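Local coordinates for protein acyl-homoserine-lactone synthase (Pseudomonas aeruginosa, PDB 1RO5) that catalyses the synthesis of the quorum-sensing signal N-(3-oxododecanoyl)homoserine lactone from an acyl-acyl carrier protein and S-adenosyl-L-methionine, at residues 34-39 against 141-146; 43-48 against 102-107; 163-166 against 171-174. One frame throughout, in Å; residues are numbered along the deposited sequence. Where two conformers were deposited one is given.

Interaction 1: residues 34-39 against 141-146; sequences KGWDVS and VTVTTV. With SO4 (sulfate ion), chain B; SO4 (sulfate ion), chain E.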
loop_
_atom_site.group_PDB
_atom_site.type_symbol
_atom_site.label_atom_id
_atom_site.label_comp_id
_atom_site.label_asym_id
_atom_site.label_seq_id
_atom_site.Cartn_x
_atom_site.Cartn_y
_atom_site.Cartn_z
ATOM N N LYS A 34 4.034 -18.072 -0.126
ATOM C CA LYS A 34 2.970 -18.729 -0.850
ATOM C C LYS A 34 1.644 -18.107 -0.493
ATOM O O LYS A 34 1.472 -17.491 0.572
ATOM C CB LYS A 34 2.943 -20.269 -0.610
ATOM C CG LYS A 34 4.302 -21.017 -0.860
ATOM C CD LYS A 34 4.351 -21.684 -2.251
ATOM C CE LYS A 34 3.775 -23.191 -2.151
ATOM N NZ LYS A 34 3.450 -23.834 -3.511
ATOM N N GLY A 35 0.743 -18.193 -1.458
ATOM C CA GLY A 35 -0.628 -17.763 -1.308
ATOM C C GLY A 35 -0.842 -16.289 -1.716
ATOM O O GLY A 35 -2.024 -15.868 -1.951
ATOM N N TRP A 36 0.274 -15.519 -1.866
ATOM C CA TRP A 36 0.101 -14.108 -2.195
ATOM C C TRP A 36 0.265 -13.831 -3.689
ATOM O O TRP A 36 0.436 -12.604 -4.122
ATOM C CB TRP A 36 0.999 -13.271 -1.313
ATOM C CG TRP A 36 0.499 -13.246 0.093
ATOM C CD1 TRP A 36 0.655 -14.270 1.074
ATOM C CD2 TRP A 36 -0.221 -12.197 0.740
ATOM N NE1 TRP A 36 0.053 -13.882 2.251
ATOM C CE2 TRP A 36 -0.460 -12.613 2.095
ATOM C CE3 TRP A 36 -0.686 -10.955 0.340
ATOM C CZ2 TRP A 36 -1.176 -11.836 2.995
ATOM C CZ3 TRP A 36 -1.383 -10.181 1.269
ATOM C CH2 TRP A 36 -1.606 -10.617 2.568
ATOM N N ASP A 37 0.134 -14.937 -4.487
ATOM C CA ASP A 37 0.253 -14.856 -5.940
ATOM C C ASP A 37 1.542 -14.116 -6.385
ATOM O O ASP A 37 1.494 -13.175 -7.201
ATOM C CB ASP A 37 -0.943 -14.073 -6.463
ATOM C CG ASP A 37 -1.526 -14.711 -7.649
ATOM O OD1 ASP A 37 -0.750 -15.323 -8.392
ATOM O OD2 ASP A 37 -2.714 -14.711 -7.922
ATOM N N VAL A 38 2.670 -14.523 -5.815
ATOM C CA VAL A 38 3.924 -13.939 -6.023
ATOM C C VAL A 38 4.620 -14.590 -7.181
ATOM O O VAL A 38 4.618 -15.812 -7.343
ATOM C CB VAL A 38 4.792 -14.142 -4.719
ATOM C CG1 VAL A 38 6.332 -13.921 -4.960
ATOM C CG2 VAL A 38 4.240 -13.335 -3.581
ATOM N N SER A 39 5.310 -13.773 -7.980
ATOM C CA SER A 39 6.186 -14.281 -9.057
ATOM C C SER A 39 7.431 -13.423 -8.976
ATOM O O SER A 39 7.349 -12.164 -8.954
ATOM C CB SER A 39 5.508 -14.083 -10.473
ATOM O OG SER A 39 4.583 -15.170 -10.856
ATOM N N VAL A 141 -8.860 0.589 -0.264
ATOM C CA VAL A 141 -9.033 -0.764 0.174
ATOM C C VAL A 141 -7.687 -1.524 0.043
ATOM O O VAL A 141 -6.794 -1.102 -0.693
ATOM C CB VAL A 141 -10.139 -1.459 -0.621
ATOM C CG1 VAL A 141 -11.453 -0.795 -0.335
ATOM C CG2 VAL A 141 -9.837 -1.493 -2.150
ATOM N N THR A 142 -7.506 -2.595 0.795
ATOM C CA THR A 142 -6.280 -3.356 0.674
ATOM C C THR A 142 -6.469 -4.752 1.263
ATOM O O THR A 142 -7.285 -4.951 2.145
ATOM C CB THR A 142 -5.126 -2.580 1.331
ATOM O OG1 THR A 142 -3.907 -3.317 1.222
ATOM C CG2 THR A 142 -5.394 -2.463 2.859
ATOM N N VAL A 143 -5.690 -5.709 0.818
ATOM C CA VAL A 143 -5.577 -7.006 1.479
ATOM C C VAL A 143 -4.239 -6.964 2.182
ATOM O O VAL A 143 -3.195 -6.826 1.521
ATOM C CB VAL A 143 -5.611 -8.161 0.489
ATOM C CG1 VAL A 143 -5.193 -9.558 1.108
ATOM C CG2 VAL A 143 -6.975 -8.314 -0.035
ATOM N N THR A 144 -4.272 -7.048 3.506
ATOM C CA THR A 144 -3.055 -7.007 4.273
ATOM C C THR A 144 -3.201 -8.051 5.444
ATOM O O THR A 144 -4.086 -8.981 5.357
ATOM C CB THR A 144 -2.694 -5.549 4.684
ATOM O OG1 THR A 144 -1.427 -5.571 5.328
ATOM C CG2 THR A 144 -3.656 -4.999 5.727
ATOM N N THR A 145 -2.316 -8.033 6.460
ATOM C CA THR A 145 -2.477 -8.986 7.546
ATOM C C THR A 145 -3.177 -8.335 8.732
ATOM O O THR A 145 -3.253 -7.048 8.905
ATOM C CB THR A 145 -1.136 -9.420 8.072
ATOM O OG1 THR A 145 -0.486 -8.242 8.616
ATOM C CG2 THR A 145 -0.165 -9.998 6.946
ATOM N N VAL A 146 -3.570 -9.235 9.637
ATOM C CA VAL A 146 -4.231 -8.802 10.871
ATOM C C VAL A 146 -3.386 -7.885 11.692
ATOM O O VAL A 146 -3.896 -6.959 12.341
ATOM C CB VAL A 146 -4.753 -9.958 11.717
ATOM C CG1 VAL A 146 -5.361 -9.365 13.024
ATOM C CG2 VAL A 146 -5.803 -10.694 10.943
HETATM S S SO4 B . 1.012 -18.508 -4.757
HETATM O O1 SO4 B . 0.880 -18.900 -6.154
HETATM O O2 SO4 B . -0.263 -17.840 -4.413
HETATM O O3 SO4 B . 2.179 -17.576 -4.450
HETATM O O4 SO4 B . 1.382 -19.778 -4.029
HETATM S S SO4 E . 2.519 -8.653 11.038
HETATM O O1 SO4 E . 2.092 -8.908 9.683
HETATM O O2 SO4 E . 2.150 -7.295 11.440
HETATM O O3 SO4 E . 3.958 -8.917 11.203
HETATM O O4 SO4 E . 1.791 -9.520 11.972
#
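Trp-36 turns its CG anti to its own carbonyl carbon (chi1 -72°), and Val-143 puts CG1 anti to its backbone N (chi1 168°); with these settings the six-membered part of the indole reaches the methyl across the gap. CZ3 of Trp-36 lies 3.9 Å from CG1 of Val-143, although the two CA atoms are 9.8 Å apart, which shows that the tryptophan side chain spans the distance. The same CZ3 meets the backbone O of Val-143 at 3.8 Å, and this oxygen sits at the ring edge, in its plane, so the carbonyl faces C-H groups and not the pi surface. CH2 of Trp-36 approaches the O of Thr-144 near the ring plane as well, at 4.1 Å. The far end of the indole thus rests against the C-terminal end of strand 139-145, while Phe-84 meets the ring edge-to-face, Arg-33 adds a cation-pi contact and NE1 makes a weak hydrogen bond to the backbone O of Ile-168.

Each segment also holds a sulfate, probably from the crystallisation liquor. Backbone N of Gly-35 gives a hydrogen bond to O4 of one ion (3.1 Å, 167°), and N of Asp-37 binds its O2 at 2.9 Å. OG1 of Thr-145 donates to O1 of the other sulfate at 2.9 Å and also caps the N of Val-148, at the start of helix 146-154.

Across the segments the chemistry is therefore van der Waals contact, with two carbonyl oxygens at the ring edge, and the loop's backbone N-H groups are turned to an anion; such a lining would be compatible with a negatively charged group there.

Interaction 2: residues 43-48 against 102-107; sequences EMEIDG and LSRFAI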
loop_
_atom_site.group_PDB
_atom_site.type_symbol
_atom_site.label_atom_id
_atom_site.label_comp_id
_atom_site.label_asym_id
_atom_site.label_seq_id
_atom_site.Cartn_x
_atom_site.Cartn_y
_atom_site.Cartn_z
ATOM N N GLU A 43 15.039 -11.868 -9.656
ATOM C CA GLU A 43 15.170 -11.210 -8.367
ATOM C C GLU A 43 14.204 -10.021 -8.170
ATOM O O GLU A 43 14.325 -9.246 -7.259
ATOM C CB GLU A 43 16.618 -10.734 -8.132
ATOM C CG GLU A 43 17.589 -11.882 -7.738
ATOM C CD GLU A 43 19.056 -11.430 -7.608
ATOM O OE1 GLU A 43 19.787 -12.247 -7.087
ATOM O OE2 GLU A 43 19.492 -10.311 -7.983
ATOM N N MET A 44 13.209 -9.900 -9.016
ATOM C CA MET A 44 12.273 -8.828 -8.910
ATOM C C MET A 44 10.937 -9.415 -8.730
ATOM O O MET A 44 10.528 -10.298 -9.512
ATOM C CB MET A 44 12.316 -7.983 -10.157
ATOM C CG MET A 44 13.630 -7.139 -10.235
ATOM S SD MET A 44 13.548 -6.100 -11.849
ATOM C CE MET A 44 13.887 -7.484 -13.054
ATOM N N GLU A 45 10.160 -8.896 -7.777
ATOM C CA GLU A 45 8.769 -9.407 -7.658
ATOM C C GLU A 45 7.903 -8.481 -8.494
ATOM O O GLU A 45 7.861 -7.227 -8.249
ATOM C CB GLU A 45 8.384 -9.359 -6.197
ATOM C CG GLU A 45 7.072 -10.051 -5.821
ATOM C CD GLU A 45 5.893 -9.119 -6.011
ATOM O OE1 GLU A 45 5.118 -9.386 -6.857
ATOM O OE2 GLU A 45 5.740 -8.049 -5.355
ATOM N N ILE A 46 7.294 -9.010 -9.545
ATOM C CA ILE A 46 6.628 -8.182 -10.572
ATOM C C ILE A 46 5.508 -9.033 -11.033
ATOM O O ILE A 46 5.814 -10.191 -11.349
ATOM C CB ILE A 46 7.445 -8.015 -11.891
ATOM C CG1 ILE A 46 8.869 -7.841 -11.658
ATOM C CG2 ILE A 46 6.994 -6.783 -12.684
ATOM C CD1 ILE A 46 9.490 -7.262 -12.942
ATOM N N ASP A 47 4.308 -8.496 -11.246
ATOM C CA ASP A 47 3.219 -9.349 -11.759
ATOM C C ASP A 47 2.369 -8.570 -12.819
ATOM O O ASP A 47 2.692 -7.409 -13.236
ATOM C CB ASP A 47 2.381 -9.830 -10.571
ATOM C CG ASP A 47 1.804 -8.675 -9.710
ATOM O OD1 ASP A 47 1.663 -7.501 -10.208
ATOM O OD2 ASP A 47 1.280 -8.894 -8.578
ATOM N N GLY A 48 1.296 -9.147 -13.248
ATOM C CA GLY A 48 0.543 -8.588 -14.349
ATOM C C GLY A 48 -0.136 -7.262 -13.938
ATOM O O GLY A 48 -0.388 -6.406 -14.804
ATOM N N LEU A 102 -4.612 -0.544 -2.299
ATOM C CA LEU A 102 -3.215 -0.626 -1.953
ATOM C C LEU A 102 -2.823 -2.107 -1.947
ATOM O O LEU A 102 -3.603 -2.992 -1.471
ATOM C CB LEU A 102 -2.939 -0.056 -0.579
ATOM C CG LEU A 102 -3.508 1.307 -0.245
ATOM C CD1 LEU A 102 -3.120 1.604 1.140
ATOM C CD2 LEU A 102 -2.913 2.324 -1.252
ATOM N N SER A 103 -1.553 -2.361 -2.330
ATOM C CA SER A 103 -1.035 -3.698 -2.343
ATOM C C SER A 103 0.445 -3.731 -2.252
ATOM O O SER A 103 1.091 -2.714 -2.414
ATOM C CB SER A 103 -1.548 -4.451 -3.614
ATOM O OG SER A 103 -1.061 -3.912 -4.819
ATOM N N ARG A 104 1.042 -4.887 -1.987
ATOM C CA ARG A 104 2.528 -4.975 -2.022
ATOM C C ARG A 104 3.257 -4.014 -1.089
ATOM O O ARG A 104 4.217 -3.378 -1.507
ATOM C CB ARG A 104 3.070 -4.866 -3.468
ATOM C CG ARG A 104 2.576 -5.965 -4.429
ATOM C CD ARG A 104 3.009 -7.317 -3.883
ATOM N NE ARG A 104 2.853 -8.470 -4.778
ATOM C CZ ARG A 104 2.035 -9.537 -4.555
ATOM N NH1 ARG A 104 1.231 -9.665 -3.472
ATOM N NH2 ARG A 104 2.051 -10.520 -5.402
ATOM N N PHE A 105 2.864 -3.948 0.195
ATOM C CA PHE A 105 3.596 -3.177 1.191
ATOM C C PHE A 105 4.866 -3.821 1.429
ATOM O O PHE A 105 4.890 -4.884 1.927
ATOM C CB PHE A 105 2.950 -2.957 2.611
ATOM C CG PHE A 105 1.491 -2.706 2.613
ATOM C CD1 PHE A 105 0.817 -2.436 1.429
ATOM C CD2 PHE A 105 0.769 -2.879 3.780
ATOM C CE1 PHE A 105 -0.607 -2.295 1.394
ATOM C CE2 PHE A 105 -0.636 -2.695 3.766
ATOM C CZ PHE A 105 -1.300 -2.396 2.529
ATOM N N ALA A 106 5.961 -3.174 1.173
ATOM C CA ALA A 106 7.232 -3.811 1.338
ATOM C C ALA A 106 8.169 -2.778 1.990
ATOM O O ALA A 106 8.381 -1.702 1.427
ATOM C CB ALA A 106 7.827 -4.281 -0.107
ATOM N N ILE A 107 8.732 -3.127 3.162
ATOM C CA ILE A 107 9.640 -2.249 3.942
ATOM C C ILE A 107 10.925 -2.975 4.223
ATOM O O ILE A 107 10.919 -4.082 4.739
ATOM C CB ILE A 107 8.955 -1.701 5.276
ATOM C CG1 ILE A 107 7.834 -0.743 4.913
ATOM C CG2 ILE A 107 9.942 -0.871 6.111
ATOM C CD1 ILE A 107 7.252 -0.124 6.038
#
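A buried salt-bridge network joins the strand 44-45 region to strand 99-107 of the central sheet, and Arg-104 is the residue that Glu-45 and Asp-47 share. OE2 of Glu-45 forms a salt bridge with NE of Arg-104 at 3.0 Å, the shorter of two approaches to that nitrogen. OE1 of Glu-45 accepts a weak hydrogen bond from the same NE at 3.2 Å, with an N-H...O angle of 149°. Both oxygens thus converge on one nitrogen instead of pairing with two, and the carboxylate and guanidinium planes stand 80° apart, far from the coplanar bidentate geometry. Glu-45 reaches this position with CG anti to its backbone N and a bend at chi2 of -86°, which swings the carboxylate across the arginine chain; OE2 also lies 3.2 Å from CD of Arg-104.

Asp-47 contributes differently. Its OD2 is 3.7 Å from NH2 of Arg-104, a long ion pair with the oxygen well out of the guanidinium plane, so the attraction is one of charge alone. NH2 itself donates to the backbone O of Trp-36. Each carboxylate has a second arginine partner: OE2 of Glu-45 bridges to Arg-26 and OD1 of Asp-47 to Arg-70.

Helix 16-30 flanks the network through Arg-26 and through Phe-30, a cation-pi partner of Arg-104, while Arg-70 comes from the adjacent antiparallel strand 64-73.

Interaction 3: residues 163-166 against 171-174; sequences GPHL and ERAV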
loop_
_atom_site.group_PDB
_atom_site.type_symbol
_atom_site.label_atom_id
_atom_site.label_comp_id
_atom_site.label_asym_id
_atom_site.label_seq_id
_atom_site.Cartn_x
_atom_site.Cartn_y
_atom_site.Cartn_z
ATOM N N GLY A 163 -14.936 -8.808 6.033
ATOM C CA GLY A 163 -15.386 -10.017 6.625
ATOM C C GLY A 163 -14.239 -10.607 7.456
ATOM O O GLY A 163 -13.210 -9.986 7.688
ATOM N N PRO A 164 -14.420 -11.830 7.937
ATOM C CA PRO A 164 -13.371 -12.499 8.772
ATOM C C PRO A 164 -11.983 -12.574 8.077
ATOM O O PRO A 164 -11.985 -12.728 6.866
ATOM C CB PRO A 164 -13.890 -13.953 8.980
ATOM C CG PRO A 164 -15.443 -13.816 8.733
ATOM C CD PRO A 164 -15.677 -12.593 7.771
ATOM N N HIS A 165 -10.868 -12.509 8.808
ATOM C CA HIS A 165 -9.581 -12.835 8.250
ATOM C C HIS A 165 -9.504 -14.337 7.837
ATOM O O HIS A 165 -10.269 -15.148 8.362
ATOM C CB HIS A 165 -8.515 -12.555 9.252
ATOM C CG HIS A 165 -8.683 -13.341 10.510
ATOM N ND1 HIS A 165 -9.340 -12.839 11.624
ATOM C CD2 HIS A 165 -8.295 -14.593 10.840
ATOM C CE1 HIS A 165 -9.376 -13.768 12.572
ATOM N NE2 HIS A 165 -8.734 -14.835 12.127
ATOM N N LEU A 166 -8.571 -14.697 6.934
ATOM C CA LEU A 166 -8.412 -16.056 6.410
ATOM C C LEU A 166 -6.920 -16.358 6.366
ATOM O O LEU A 166 -6.110 -15.447 6.287
ATOM C CB LEU A 166 -9.068 -16.241 4.999
ATOM C CG LEU A 166 -10.595 -16.156 4.834
ATOM C CD1 LEU A 166 -11.006 -16.221 3.300
ATOM C CD2 LEU A 166 -11.378 -17.359 5.667
ATOM N N GLU A 171 0.139 -16.453 6.704
ATOM C CA GLU A 171 -0.428 -15.241 7.364
ATOM C C GLU A 171 -1.949 -15.424 7.647
ATOM O O GLU A 171 -2.624 -16.250 6.999
ATOM C CB GLU A 171 -0.221 -13.964 6.527
ATOM C CG GLU A 171 1.200 -13.681 6.011
ATOM C CD GLU A 171 2.221 -13.417 7.091
ATOM O OE1 GLU A 171 3.410 -13.415 6.775
ATOM O OE2 GLU A 171 1.866 -13.213 8.286
ATOM N N ARG A 172 -2.453 -14.622 8.591
ATOM C CA ARG A 172 -3.860 -14.317 8.723
ATOM C C ARG A 172 -4.144 -13.048 7.982
ATOM O O ARG A 172 -3.775 -11.961 8.390
ATOM C CB ARG A 172 -4.253 -14.207 10.196
ATOM C CG ARG A 172 -4.195 -15.629 10.892
ATOM C CD ARG A 172 -4.622 -15.628 12.378
ATOM N NE ARG A 172 -3.808 -14.623 13.090
ATOM C CZ ARG A 172 -4.270 -13.820 14.027
ATOM N NH1 ARG A 172 -5.587 -13.882 14.373
ATOM N NH2 ARG A 172 -3.418 -12.929 14.576
ATOM N N ALA A 173 -4.801 -13.164 6.872
ATOM C CA ALA A 173 -4.948 -11.988 5.981
ATOM C C ALA A 173 -6.357 -11.497 6.102
ATOM O O ALA A 173 -7.219 -12.290 6.399
ATOM C CB ALA A 173 -4.685 -12.394 4.565
ATOM N N VAL A 174 -6.615 -10.215 5.837
ATOM C CA VAL A 174 -7.935 -9.681 5.859
ATOM C C VAL A 174 -7.998 -8.583 4.800
ATOM O O VAL A 174 -6.970 -7.980 4.493
ATOM C CB VAL A 174 -8.161 -9.084 7.318
ATOM C CG1 VAL A 174 -6.965 -8.071 7.753
ATOM C CG2 VAL A 174 -9.551 -8.494 7.521
#
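Leu-166 and Ala-173 form an antiparallel hydrogen-bonded pair, their CA atoms 5.4 Å apart and the end-to-end directions of the two segments 169° from each other. N of Leu-166 donates to O of Ala-173 at 2.8 Å, and N of Ala-173 returns a bond to O of Leu-166 at 2.7 Å. The same Leu-166 oxygen also receives a CA-H...O contact from Arg-172. Side chains of Leu-166 and Ala-173 emerge on one face of the sheet, where Ala-173 meets Trp-36 and Leu-166 touches Glu-86 and Leu-87.

His-165 and Arg-172 lie side by side on the other flank, pointing the same way. The histidine holds CG between its backbone N and carbonyl carbon (chi1 60°), which lays the imidazole alongside the arginine chain. NH1 of Arg-172 comes over a face of that ring, 4.0 Å from NE2, but the two planes are 78° apart, so the flat groups are not stacked. This pairing begins a beta hairpin, strand 166-168 returning as strand 171-179, beside strand 139-145 of the alpha-beta-alpha sandwich, with which strand 171-179 also runs antiparallel. Further along, CB of His-165 packs 4.0 Å from CB of Val-174. CG2 of Val-174, anti to its backbone N, reaches the carbonyl O of Gly-163 at 4.0 Å. His-165 and Arg-172 both touch Val-146, and Val-174 touches Glu-149 of helix 146-154.

Overall arrangement
All three contacts use the mixed central sheet. Strand 139-145 of interaction 1 lies between strand 99-107 of interaction 2, its parallel neighbour, and strand 171-179 of interaction 3, its antiparallel one. Interaction 1 accordingly stands with its centre 10 Å from each of the others and touches both, whereas interactions 2 and 3 have centres 19 Å apart and nearest atoms about 8 Å apart. Along the chain, interaction 2 is nested inside the loop closed by interaction 1, and interaction 3 follows as a local hairpin. Residues 34-48, following helix 16-30, are thereby tied to two adjacent strands, and all six segments lie within the autoinducer synthase domain.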